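Local coordinates for protein beta-lactamase (Nostoc sp., PDB 6NHS) that probably hydrolyses the beta-lactam ring of penicillin-type antibiotics as a class D serine beta-lactamase, at residues 63-68 with 150-155; 71-76 with 121-126; 90-93 with 98-101; 157-162 with 214-219. All coordinates share one frame; numbering follows the deposited sequence. Where two conformers were deposited one is given.

Contact 1. Residues 63-68 with 150-155. With FMT (formic acid), chain K.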
loop_
_atom_site.group_PDB
_atom_site.type_symbol
_atom_site.label_atom_id
_atom_site.label_comp_id
_atom_site.label_asym_id
_atom_site.label_seq_id
_atom_site.Cartn_x
_atom_site.Cartn_y
_atom_site.Cartn_z
ATOM N N SER A 63 4.980 -1.588 4.190
ATOM C CA SER A 63 4.280 -0.323 4.375
ATOM C C SER A 63 2.997 -0.202 3.562
ATOM O O SER A 63 2.212 0.708 3.846
ATOM C CB SER A 63 5.197 0.859 4.035
ATOM O OG SER A 63 6.087 1.117 5.108
ATOM N N THR A 64 2.761 -1.054 2.551
ATOM C CA THR A 64 1.470 -0.980 1.869
ATOM C C THR A 64 0.322 -1.292 2.815
ATOM O O THR A 64 -0.819 -0.894 2.554
ATOM C CB THR A 64 1.399 -1.927 0.660
ATOM O OG1 THR A 64 1.432 -3.299 1.086
ATOM C CG2 THR A 64 2.535 -1.653 -0.294
ATOM N N PHE A 65 0.606 -1.992 3.912
ATOM C CA PHE A 65 -0.417 -2.279 4.907
ATOM C C PHE A 65 -0.923 -1.016 5.585
ATOM O O PHE A 65 -2.000 -1.043 6.189
ATOM C CB PHE A 65 0.134 -3.260 5.946
ATOM C CG PHE A 65 -0.896 -3.747 6.925
ATOM C CD1 PHE A 65 -1.914 -4.589 6.513
ATOM C CD2 PHE A 65 -0.844 -3.360 8.256
ATOM C CE1 PHE A 65 -2.872 -5.040 7.407
ATOM C CE2 PHE A 65 -1.796 -3.804 9.162
ATOM C CZ PHE A 65 -2.813 -4.650 8.735
ATOM N N LYS A 66 -0.179 0.095 5.490
ATOM C CA LYS A 66 -0.632 1.345 6.095
ATOM C C LYS A 66 -1.983 1.784 5.543
ATOM O O LYS A 66 -2.734 2.479 6.237
ATOM C CB LYS A 66 0.406 2.453 5.880
ATOM C CG LYS A 66 1.687 2.293 6.688
ATOM C CD LYS A 66 2.579 3.532 6.536
ATOM C CE LYS A 66 3.752 3.510 7.514
ATOM N NZ LYS A 66 4.806 2.526 7.152
ATOM N N ILE A 67 -2.310 1.397 4.306
ATOM C CA ILE A 67 -3.621 1.735 3.752
ATOM C C ILE A 67 -4.724 1.063 4.563
ATOM O O ILE A 67 -5.671 1.714 5.017
ATOM C CB ILE A 67 -3.702 1.344 2.266
ATOM C CG1 ILE A 67 -2.661 2.113 1.440
ATOM C CG2 ILE A 67 -5.115 1.585 1.732
ATOM C CD1 ILE A 67 -2.509 1.573 0.005
ATOM N N PHE A 68 -4.603 -0.253 4.763
ATOM C CA PHE A 68 -5.571 -0.988 5.575
ATOM C C PHE A 68 -5.554 -0.509 7.023
ATOM O O PHE A 68 -6.608 -0.273 7.625
ATOM C CB PHE A 68 -5.266 -2.483 5.497
ATOM C CG PHE A 68 -6.192 -3.339 6.314
ATOM C CD1 PHE A 68 -5.925 -3.598 7.647
ATOM C CD2 PHE A 68 -7.326 -3.895 5.741
ATOM C CE1 PHE A 68 -6.779 -4.390 8.404
ATOM C CE2 PHE A 68 -8.180 -4.692 6.490
ATOM C CZ PHE A 68 -7.906 -4.930 7.822
ATOM N N ARG A 150 3.844 -6.169 14.457
ATOM C CA ARG A 150 4.818 -6.521 13.430
ATOM C C ARG A 150 4.329 -7.544 12.413
ATOM O O ARG A 150 5.114 -7.912 11.533
ATOM C CB ARG A 150 6.106 -7.034 14.093
ATOM C CG ARG A 150 5.934 -8.280 14.949
ATOM C CD ARG A 150 7.274 -8.716 15.527
ATOM N NE ARG A 150 7.226 -8.926 16.971
ATOM C CZ ARG A 150 7.336 -10.115 17.559
ATOM N NH1 ARG A 150 7.511 -11.208 16.829
ATOM N NH2 ARG A 150 7.281 -10.208 18.881
ATOM N N PHE A 151 3.073 -7.998 12.471
ATOM C CA PHE A 151 2.653 -9.100 11.606
ATOM C C PHE A 151 2.736 -8.737 10.126
ATOM O O PHE A 151 2.891 -9.627 9.284
ATOM C CB PHE A 151 1.237 -9.556 11.965
ATOM C CG PHE A 151 0.190 -8.476 11.844
ATOM C CD1 PHE A 151 -0.446 -8.236 10.634
ATOM C CD2 PHE A 151 -0.166 -7.709 12.950
ATOM C CE1 PHE A 151 -1.413 -7.243 10.522
ATOM C CE2 PHE A 151 -1.140 -6.720 12.847
ATOM C CZ PHE A 151 -1.760 -6.484 11.632
ATOM N N TRP A 152 2.640 -7.451 9.784
ATOM C CA TRP A 152 2.718 -7.040 8.386
ATOM C C TRP A 152 4.146 -6.743 7.942
ATOM O O TRP A 152 4.384 -6.567 6.741
ATOM C CB TRP A 152 1.831 -5.808 8.139
ATOM C CG TRP A 152 2.321 -4.557 8.807
ATOM C CD1 TRP A 152 3.100 -3.589 8.246
ATOM C CD2 TRP A 152 2.078 -4.141 10.162
ATOM N NE1 TRP A 152 3.357 -2.597 9.160
ATOM C CE2 TRP A 152 2.742 -2.910 10.345
ATOM C CE3 TRP A 152 1.362 -4.688 11.234
ATOM C CZ2 TRP A 152 2.708 -2.209 11.553
ATOM C CZ3 TRP A 152 1.330 -3.996 12.439
ATOM C CH2 TRP A 152 1.999 -2.772 12.588
ATOM N N LEU A 153 5.093 -6.694 8.879
ATOM C CA LEU A 153 6.502 -6.436 8.603
ATOM C C LEU A 153 7.338 -7.705 8.571
ATOM O O LEU A 153 8.236 -7.835 7.735
ATOM C CB LEU A 153 7.076 -5.491 9.664
ATOM C CG LEU A 153 6.364 -4.147 9.818
ATOM C CD1 LEU A 153 6.743 -3.476 11.139
ATOM C CD2 LEU A 153 6.709 -3.258 8.646
ATOM N N GLU A 154 7.072 -8.640 9.480
ATOM C CA GLU A 154 7.835 -9.872 9.567
ATOM C C GLU A 154 7.018 -11.111 9.242
ATOM O O GLU A 154 7.599 -12.193 9.106
ATOM C CB GLU A 154 8.434 -10.028 10.973
ATOM C CG GLU A 154 9.280 -8.856 11.412
ATOM C CD GLU A 154 9.715 -8.962 12.862
ATOM O OE1 GLU A 154 9.404 -9.988 13.508
ATOM O OE2 GLU A 154 10.369 -8.017 13.352
ATOM N N GLY A 155 5.700 -10.986 9.116
ATOM C CA GLY A 155 4.841 -12.132 8.921
ATOM C C GLY A 155 4.017 -12.377 10.168
ATOM O O GLY A 155 4.300 -11.825 11.233
HETATM C C FMT K . 4.589 0.103 8.923
HETATM O O1 FMT K . 3.471 0.524 9.087
HETATM O O2 FMT K . 5.102 0.067 7.804
#
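Phe65 sets the CD2 side of its ring over one face of the Trp152 indole, CD2 standing 3.4 Å from Trp152 CG near the rim of the five-membered ring. The two planes are close to parallel, 23° apart, but with the centroids 4.9 Å apart they are slid past each other and overlap little. The CB of Trp152 joins in, 3.6 Å from Phe65 CG. The far end of the same phenyl ring serves Phe151, whose edge is turned toward the Phe65 face in an offset edge-to-face pair. Here CE1 of Phe151 comes within 3.4 Å of Phe65 CZ, and the planes stand 80° apart. With CG anti to the backbone N (chi1 -173°), Phe65 reaches off its helix to both partners, while Tyr137 meets its ring edge-to-face. All three rings of this aromatic cluster are buried.

Ser63, in the 3-10 turn leading into the helix, and Lys66 fit an SxxK pattern, which in class D beta-lactamases supplies the nucleophile and the general-base lysine; the same roles are probable here. Lys66 is modelled unmodified, and its NZ, brought round by a bend at the last torsion, hydrogen-bonds Ser63 OG at 2.8 Å. Lys66 NZ also donates to O2 of a formic acid molecule, probably left from crystallisation. Trp152 borders this polar patch with the edge of its indole, the formic acid lying near the ring plane. Behind the tryptophan, Leu153 CG packs on the indole face opposite Phe65, and Val113 and Tyr116 of helix 113-123 touch Lys66.

Contact 2. Residues 71-76 with 121-126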
loop_
_atom_site.group_PDB
_atom_site.type_symbol
_atom_site.label_atom_id
_atom_site.label_comp_id
_atom_site.label_asym_id
_atom_site.label_seq_id
_atom_site.Cartn_x
_atom_site.Cartn_y
_atom_site.Cartn_z
ATOM N N LEU A 71 -7.426 2.782 7.652
ATOM C CA LEU A 71 -8.877 2.622 7.640
ATOM C C LEU A 71 -9.389 2.106 8.976
ATOM O O LEU A 71 -10.354 2.646 9.535
ATOM C CB LEU A 71 -9.280 1.662 6.520
ATOM C CG LEU A 71 -8.987 2.164 5.111
ATOM C CD1 LEU A 71 -8.948 0.993 4.119
ATOM C CD2 LEU A 71 -10.056 3.185 4.724
ATOM N N VAL A 72 -8.768 1.045 9.495
ATOM C CA VAL A 72 -9.256 0.438 10.731
ATOM C C VAL A 72 -9.023 1.377 11.906
ATOM O O VAL A 72 -9.870 1.498 12.802
ATOM C CB VAL A 72 -8.584 -0.930 10.954
ATOM C CG1 VAL A 72 -9.038 -1.544 12.271
ATOM C CG2 VAL A 72 -8.881 -1.883 9.763
ATOM N N ALA A 73 -7.875 2.057 11.918
ATOM C CA ALA A 73 -7.553 2.964 13.016
ATOM C C ALA A 73 -8.567 4.095 13.104
ATOM O O ALA A 73 -9.052 4.427 14.190
ATOM C CB ALA A 73 -6.138 3.519 12.838
ATOM N N LEU A 74 -8.896 4.703 11.965
ATOM C CA LEU A 74 -9.895 5.767 11.953
ATOM C C LEU A 74 -11.283 5.228 12.266
ATOM O O LEU A 74 -12.040 5.853 13.020
ATOM C CB LEU A 74 -9.891 6.476 10.595
ATOM C CG LEU A 74 -8.672 7.378 10.356
ATOM C CD1 LEU A 74 -8.515 7.677 8.852
ATOM C CD2 LEU A 74 -8.774 8.672 11.168
ATOM N N GLU A 75 -11.638 4.074 11.697
ATOM C CA GLU A 75 -12.979 3.537 11.906
ATOM C C GLU A 75 -13.217 3.185 13.370
ATOM O O GLU A 75 -14.297 3.457 13.910
ATOM C CB GLU A 75 -13.208 2.312 11.022
ATOM C CG GLU A 75 -14.656 1.857 10.986
ATOM C CD GLU A 75 -15.570 2.870 10.319
ATOM O OE1 GLU A 75 -15.085 3.667 9.487
ATOM O OE2 GLU A 75 -16.778 2.869 10.621
ATOM N N THR A 76 -12.230 2.561 14.023
ATOM C CA THR A 76 -12.354 2.216 15.435
ATOM C C THR A 76 -12.186 3.422 16.340
ATOM O O THR A 76 -12.534 3.348 17.521
ATOM C CB THR A 76 -11.313 1.168 15.837
ATOM O OG1 THR A 76 -9.998 1.671 15.550
ATOM C CG2 THR A 76 -11.543 -0.151 15.087
ATOM N N ARG A 121 -1.471 -1.623 17.994
ATOM C CA ARG A 121 -1.619 -2.025 19.389
ATOM C C ARG A 121 -2.945 -1.547 19.959
ATOM O O ARG A 121 -3.618 -2.286 20.687
ATOM C CB ARG A 121 -0.460 -1.486 20.235
ATOM C CG ARG A 121 0.903 -2.071 19.911
ATOM C CD ARG A 121 2.005 -1.479 20.827
ATOM N NE ARG A 121 3.312 -1.701 20.224
ATOM C CZ ARG A 121 4.114 -0.747 19.767
ATOM N NH1 ARG A 121 3.784 0.535 19.890
ATOM N NH2 ARG A 121 5.269 -1.084 19.205
ATOM N N LYS A 122 -3.336 -0.313 19.637
ATOM C CA LYS A 122 -4.569 0.241 20.187
ATOM C C LYS A 122 -5.799 -0.407 19.556
ATOM O O LYS A 122 -6.813 -0.610 20.232
ATOM C CB LYS A 122 -4.587 1.754 19.990
ATOM C CG LYS A 122 -3.520 2.479 20.820
ATOM C CD LYS A 122 -3.518 3.976 20.540
ATOM C CE LYS A 122 -4.735 4.673 21.124
ATOM N NZ LYS A 122 -4.672 6.150 20.830
ATOM N N ILE A 123 -5.733 -0.725 18.259
ATOM C CA ILE A 123 -6.782 -1.546 17.652
ATOM C C ILE A 123 -6.897 -2.870 18.395
ATOM O O ILE A 123 -7.987 -3.294 18.793
ATOM C CB ILE A 123 -6.503 -1.760 16.152
ATOM C CG1 ILE A 123 -6.679 -0.437 15.389
ATOM C CG2 ILE A 123 -7.439 -2.863 15.598
ATOM C CD1 ILE A 123 -6.020 -0.379 14.010
ATOM N N GLY A 124 -5.769 -3.532 18.608
ATOM C CA GLY A 124 -5.745 -4.779 19.342
ATOM C C GLY A 124 -5.982 -5.982 18.445
ATOM O O GLY A 124 -6.558 -5.888 17.361
ATOM N N HIS A 125 -5.544 -7.140 18.942
ATOM C CA HIS A 125 -5.549 -8.359 18.132
ATOM C C HIS A 125 -6.963 -8.756 17.714
ATOM O O HIS A 125 -7.196 -9.107 16.553
ATOM C CB HIS A 125 -4.871 -9.493 18.906
ATOM C CG HIS A 125 -4.796 -10.789 18.156
ATOM N ND1 HIS A 125 -5.722 -11.797 18.317
ATOM C CD2 HIS A 125 -3.895 -11.248 17.255
ATOM C CE1 HIS A 125 -5.401 -12.818 17.539
ATOM N NE2 HIS A 125 -4.294 -12.511 16.887
ATOM N N GLU A 126 -7.923 -8.698 18.639
ATOM C CA GLU A 126 -9.271 -9.166 18.327
ATOM C C GLU A 126 -9.938 -8.286 17.277
ATOM O O GLU A 126 -10.537 -8.791 16.323
ATOM C CB GLU A 126 -10.129 -9.222 19.592
ATOM C CG GLU A 126 -11.562 -9.660 19.305
ATOM C CD GLU A 126 -12.460 -9.598 20.523
ATOM O OE1 GLU A 126 -11.938 -9.447 21.646
ATOM O OE2 GLU A 126 -13.694 -9.703 20.351
#
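Ile123 points its CB at helix 65-76 and splits there into two branches. The short branch, CG2, runs to Val72, where CG1 lies 3.9 Å away from Ile123 CG2. The longer one starts at CG1, 3.9 Å from Thr76 OG1, and ends at CD1. With CG1 anti to the carbonyl carbon (chi1 -69°) and the chain then extended, CD1 is carried onto the helix surface itself. There Ile123 CD1 rests 3.7 Å from Val72 CG1, and it also meets the backbone N and, a little farther off, the CB of Ala73. The Val72 and Ile123 side chains cross at about a right angle.

Thr76 OG1, which faces Ile123 CG1, is engaged within its own helix: it donates to Val72 O at 2.8 Å. The Thr76 backbone N reaches the same carbonyl from the opposite face of its plane, giving that oxygen two donors. Just past Ile123 the chain turns at Gly124, whose positive phi of 88° ends helix 113-123 while the residue also takes the N-cap position of helix 125-135. Phe131 of that second helix touches both Val72 and Thr76. This is helix-to-helix packing within the helical part of the penicillin-binding transpeptidase and beta-lactamase fold.

Contact 3. Residues 90-93 with 98-101. With EDO (1,2-ethanediol), chain D.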
loop_
_atom_site.group_PDB
_atom_site.type_symbol
_atom_site.label_atom_id
_atom_site.label_comp_id
_atom_site.label_asym_id
_atom_site.label_seq_id
_atom_site.Cartn_x
_atom_site.Cartn_y
_atom_site.Cartn_z
ATOM N N GLY A 90 10.962 9.587 21.713
ATOM C CA GLY A 90 12.329 9.967 22.026
ATOM C C GLY A 90 13.401 8.991 21.580
ATOM O O GLY A 90 14.590 9.330 21.655
HETATM N N MSE A 91 13.034 7.798 21.123
HETATM C CA MSE A 91 14.020 6.839 20.642
HETATM C C MSE A 91 14.506 7.213 19.239
HETATM O O MSE A 91 13.705 7.392 18.321
HETATM C CB MSE A 91 13.443 5.426 20.637
HETATM C CG MSE A 91 12.903 4.965 21.974
HETATM SE SE MSE A 91 12.172 3.145 21.856
HETATM C CE MSE A 91 13.838 2.214 21.467
ATOM N N GLN A 92 15.821 7.343 19.078
ATOM C CA GLN A 92 16.388 7.709 17.783
ATOM C C GLN A 92 16.279 6.524 16.833
ATOM O O GLN A 92 16.941 5.499 17.027
ATOM C CB GLN A 92 17.840 8.151 17.947
ATOM C CG GLN A 92 18.194 9.420 17.180
ATOM C CD GLN A 92 17.568 10.663 17.790
ATOM O OE1 GLN A 92 17.272 10.699 18.983
ATOM N NE2 GLN A 92 17.362 11.688 16.970
ATOM N N ARG A 93 15.441 6.647 15.808
ATOM C CA ARG A 93 15.282 5.586 14.831
ATOM C C ARG A 93 16.040 5.945 13.552
ATOM O O ARG A 93 16.720 6.972 13.473
ATOM C CB ARG A 93 13.793 5.307 14.586
ATOM C CG ARG A 93 13.116 4.629 15.776
ATOM C CD ARG A 93 11.643 4.349 15.546
ATOM N NE ARG A 93 11.049 3.724 16.726
ATOM C CZ ARG A 93 10.627 4.392 17.796
ATOM N NH1 ARG A 93 10.721 5.716 17.839
ATOM N NH2 ARG A 93 10.109 3.734 18.828
ATOM N N TRP A 98 11.426 10.343 11.057
ATOM C CA TRP A 98 10.697 9.518 12.014
ATOM C C TRP A 98 10.861 9.997 13.450
ATOM O O TRP A 98 10.054 9.623 14.310
ATOM C CB TRP A 98 11.172 8.064 11.936
ATOM C CG TRP A 98 10.795 7.342 10.680
ATOM C CD1 TRP A 98 10.073 7.832 9.625
ATOM C CD2 TRP A 98 11.119 5.987 10.353
ATOM N NE1 TRP A 98 9.928 6.860 8.662
ATOM C CE2 TRP A 98 10.556 5.718 9.086
ATOM C CE3 TRP A 98 11.830 4.975 11.007
ATOM C CZ2 TRP A 98 10.678 4.472 8.462
ATOM C CZ3 TRP A 98 11.951 3.738 10.385
ATOM C CH2 TRP A 98 11.376 3.500 9.123
ATOM N N ASN A 99 11.895 10.782 13.738
ATOM C CA ASN A 99 12.190 11.190 15.112
ATOM C C ASN A 99 11.507 12.510 15.456
ATOM O O ASN A 99 12.143 13.470 15.890
ATOM C CB ASN A 99 13.700 11.279 15.306
ATOM C CG ASN A 99 14.396 9.960 15.031
ATOM O OD1 ASN A 99 13.869 8.891 15.342
ATOM N ND2 ASN A 99 15.588 10.029 14.440
ATOM N N GLN A 100 10.187 12.547 15.286
ATOM C CA GLN A 100 9.424 13.761 15.523
ATOM C C GLN A 100 7.961 13.386 15.685
ATOM O O GLN A 100 7.508 12.372 15.151
ATOM C CB GLN A 100 9.583 14.756 14.370
ATOM C CG GLN A 100 8.983 14.253 13.073
ATOM C CD GLN A 100 9.252 15.175 11.901
ATOM O OE1 GLN A 100 9.717 16.296 12.080
ATOM N NE2 GLN A 100 8.958 14.703 10.689
ATOM N N ASP A 101 7.226 14.221 16.417
ATOM C CA ASP A 101 5.777 14.044 16.522
ATOM C C ASP A 101 5.150 14.111 15.131
ATOM O O ASP A 101 5.651 14.798 14.239
ATOM C CB ASP A 101 5.149 15.134 17.404
ATOM C CG ASP A 101 5.748 15.205 18.798
ATOM O OD1 ASP A 101 6.367 14.229 19.262
ATOM O OD2 ASP A 101 5.566 16.252 19.448
HETATM C C1 EDO D . 3.639 18.699 17.771
HETATM O O1 EDO D . 4.915 18.317 18.290
HETATM C C2 EDO D . 2.795 19.253 18.909
HETATM O O2 EDO D . 2.688 18.243 19.919
HETATM O O HOH W 1 17.044 12.434 14.190
HETATM O O HOH W 2 11.497 7.707 15.782
#
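Asn99 carries the direct hydrogen bonds to residues 90-93, presenting its side-chain amide to the backbone of Arg93. Asn99 OD1 accepts from Arg93 N at 2.8 Å along an almost straight path, with an N-H...O angle of 172°. The donor sits 21° off the carbonyl plane. Beside it, Asn99 ND2 gives a weak bond to Arg93 O at 3.4 Å, making the amide a partner for the N-H and the C=O of one residue. The group reaches across the loop from a residue at the centre of an inverse gamma turn.

Water-mediated links flank this pair. Water 1 accepts from Asn99 ND2 at 2.8 Å and from Gln92 NE2, tying together two amides whose planes are 52° apart. Water 2 takes a bond from Arg93 NH1, in the plane of the guanidinium, and approaches Asn99 OD1 to 2.7 Å.

The charged end of Arg93 has its main partner nearby in sequence, since NH2 forms a salt bridge with Asp89. Apolar contact is slight: Arg93 CB approaches CE3 at the edge of the Trp98 indole to 4.1 Å, whereas Trp98 NE1 is bonded to Asn110 O.

One acceptor pair lacks a bond of its own, Met91 O and Asn99 OD1 at 3.3 Å; Met91, modelled as selenomethionine, has that carbonyl bonded to Trp88 NE1. Between the short strands 85-86 and 102-103, then, a single Asn99 amide pairs with both polar backbone atoms of Arg93 and two waters extend the link, so closure of this surface loop depends on how that amide is oriented.

Contact 4. Residues 157-162 with 214-219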
loop_
_atom_site.group_PDB
_atom_site.type_symbol
_atom_site.label_atom_id
_atom_site.label_comp_id
_atom_site.label_asym_id
_atom_site.label_seq_id
_atom_site.Cartn_x
_atom_site.Cartn_y
_atom_site.Cartn_z
ATOM N N LEU A 157 1.432 -12.234 7.962
ATOM C CA LEU A 157 0.549 -11.643 6.960
ATOM C C LEU A 157 1.267 -11.505 5.623
ATOM O O LEU A 157 2.382 -10.977 5.554
ATOM C CB LEU A 157 0.043 -10.275 7.417
ATOM C CG LEU A 157 -0.955 -9.606 6.467
ATOM C CD1 LEU A 157 -2.202 -10.487 6.320
ATOM C CD2 LEU A 157 -1.336 -8.201 6.953
ATOM N N GLN A 158 0.630 -11.988 4.557
ATOM C CA GLN A 158 1.136 -11.800 3.205
ATOM C C GLN A 158 -0.031 -11.460 2.285
ATOM O O GLN A 158 -1.199 -11.668 2.626
ATOM C CB GLN A 158 1.884 -13.041 2.702
ATOM C CG GLN A 158 3.113 -13.415 3.536
ATOM C CD GLN A 158 3.857 -14.604 2.962
ATOM O OE1 GLN A 158 4.246 -14.599 1.802
ATOM N NE2 GLN A 158 4.049 -15.634 3.772
ATOM N N ILE A 159 0.297 -10.924 1.108
ATOM C CA ILE A 159 -0.721 -10.510 0.151
ATOM C C ILE A 159 -0.137 -10.600 -1.254
ATOM O O ILE A 159 1.057 -10.370 -1.466
ATOM C CB ILE A 159 -1.236 -9.083 0.478
ATOM C CG1 ILE A 159 -2.468 -8.732 -0.355
ATOM C CG2 ILE A 159 -0.127 -8.031 0.277
ATOM C CD1 ILE A 159 -3.193 -7.515 0.149
ATOM N N THR A 160 -0.992 -10.974 -2.226
ATOM C CA THR A 160 -0.590 -10.995 -3.625
ATOM C C THR A 160 -0.897 -9.654 -4.281
ATOM O O THR A 160 -1.727 -8.886 -3.791
ATOM C CB THR A 160 -1.326 -12.108 -4.378
ATOM O OG1 THR A 160 -2.672 -11.689 -4.633
ATOM C CG2 THR A 160 -1.336 -13.420 -3.570
ATOM N N PRO A 161 -0.245 -9.336 -5.399
ATOM C CA PRO A 161 -0.624 -8.105 -6.120
ATOM C C PRO A 161 -2.087 -8.092 -6.545
ATOM O O PRO A 161 -2.742 -7.047 -6.447
ATOM C CB PRO A 161 0.329 -8.097 -7.324
ATOM C CG PRO A 161 1.519 -8.886 -6.868
ATOM C CD PRO A 161 0.963 -9.964 -5.962
ATOM N N LYS A 162 -2.619 -9.235 -7.002
ATOM C CA LYS A 162 -4.046 -9.332 -7.309
ATOM C C LYS A 162 -4.911 -8.954 -6.111
ATOM O O LYS A 162 -5.925 -8.265 -6.263
ATOM C CB LYS A 162 -4.397 -10.751 -7.775
ATOM C CG LYS A 162 -4.162 -11.007 -9.245
ATOM C CD LYS A 162 -4.573 -12.420 -9.624
ATOM C CE LYS A 162 -4.631 -12.587 -11.122
ATOM N NZ LYS A 162 -4.946 -13.987 -11.489
ATOM N N ILE A 214 11.670 -7.185 -1.081
ATOM C CA ILE A 214 10.501 -7.038 -1.940
ATOM C C ILE A 214 10.092 -5.572 -1.953
ATOM O O ILE A 214 9.949 -4.952 -0.892
ATOM C CB ILE A 214 9.340 -7.931 -1.470
ATOM C CG1 ILE A 214 9.754 -9.405 -1.518
ATOM C CG2 ILE A 214 8.085 -7.672 -2.302
ATOM C CD1 ILE A 214 10.064 -9.908 -2.915
ATOM N N GLY A 215 9.904 -5.022 -3.148
ATOM C CA GLY A 215 9.455 -3.649 -3.322
ATOM C C GLY A 215 8.002 -3.620 -3.797
ATOM O O GLY A 215 7.611 -4.421 -4.639
ATOM N N TRP A 216 7.235 -2.686 -3.251
ATOM C CA TRP A 216 5.844 -2.499 -3.637
ATOM C C TRP A 216 5.595 -1.057 -4.064
ATOM O O TRP A 216 6.190 -0.121 -3.523
ATOM C CB TRP A 216 4.877 -2.760 -2.489
ATOM C CG TRP A 216 4.602 -4.146 -2.021
ATOM C CD1 TRP A 216 5.087 -4.733 -0.888
ATOM C CD2 TRP A 216 3.682 -5.078 -2.593
ATOM N NE1 TRP A 216 4.552 -5.987 -0.736
ATOM C CE2 TRP A 216 3.687 -6.227 -1.771
ATOM C CE3 TRP A 216 2.875 -5.068 -3.740
ATOM C CZ2 TRP A 216 2.915 -7.358 -2.058
ATOM C CZ3 TRP A 216 2.103 -6.190 -4.019
ATOM C CH2 TRP A 216 2.134 -7.323 -3.182
ATOM N N PHE A 217 4.653 -0.887 -4.993
ATOM C CA PHE A 217 3.928 0.375 -5.142
ATOM C C PHE A 217 2.514 0.018 -5.579
ATOM O O PHE A 217 2.331 -0.558 -6.658
ATOM C CB PHE A 217 4.604 1.307 -6.154
ATOM C CG PHE A 217 4.002 2.697 -6.213
ATOM C CD1 PHE A 217 3.704 3.394 -5.047
ATOM C CD2 PHE A 217 3.751 3.309 -7.433
ATOM C CE1 PHE A 217 3.156 4.674 -5.098
ATOM C CE2 PHE A 217 3.210 4.597 -7.492
ATOM C CZ PHE A 217 2.914 5.276 -6.323
ATOM N N VAL A 218 1.522 0.305 -4.729
ATOM C CA VAL A 218 0.134 -0.037 -5.017
ATOM C C VAL A 218 -0.718 1.210 -4.841
ATOM O O VAL A 218 -0.356 2.128 -4.101
ATOM C CB VAL A 218 -0.392 -1.189 -4.117
ATOM C CG1 VAL A 218 0.604 -2.325 -4.081
ATOM C CG2 VAL A 218 -0.675 -0.687 -2.700
ATOM N N GLY A 219 -1.847 1.249 -5.539
ATOM C CA GLY A 219 -2.713 2.418 -5.455
ATOM C C GLY A 219 -3.654 2.472 -6.643
ATOM O O GLY A 219 -4.011 1.442 -7.213
#
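Trp216 meets the chain at Ile159 and Pro161 with the outer edge of its six-membered ring. Its CG sits beside the backbone N, across from the carbonyl carbon (chi1 -74°), and a chi2 of 104° turns the indole so that CZ2, CH2 and CZ3 face the incoming segment. Ile159 O is in the ring plane at that edge, 3.6 Å from Trp216 CZ2, and Pro161 N is also in plane, close to CH2.

Ile159 sends its longer branch, CG1, anti to the backbone N (chi1 -170°). That leaves CG2 between the backbone N and carbonyl carbon, where it comes within 3.9 Å of Trp216 CZ2. Pro161, its ring puckered C-gamma exo, brings CG to 4.0 Å from Trp216 CZ3. Between them Thr160 turns its CB away and caps helix 161-172, with OG1 bonded to Gln163 N.

The contact thus joins the start of helix 161-172 and its lead-in to strand 213-223 of the central antiparallel sheet. No hydrogen bond crosses it; the indole N-H is spent on Leu60 O instead. Cohesion therefore rests on buried van der Waals packing, to which the weakly polar ring C-H groups facing Ile159 O may add a little attraction.

Contacts 1, 2 and 4 are buried, whereas contact 3 lies at the surface, its centre about 23 Å from the chain centre. Helix 65-76 is shared by contacts 1 and 2, whose centres are about 13 Å apart: its start meets aromatic rings beside a polar site, its end meets the aliphatic Ile123. Contact 4 touches contact 1 directly. Thr64 CG2 packs 3.4 Å from Trp216 CB, which links the helix start to strand 213-223, while Phe65 meets Leu157 in the lead-in loop. Contact 3, nested in sequence inside the loops closed by contacts 1 and 2, touches none of the others. Hydrogen bonds between segments occur there alone; the three interior contacts rely on apolar packing.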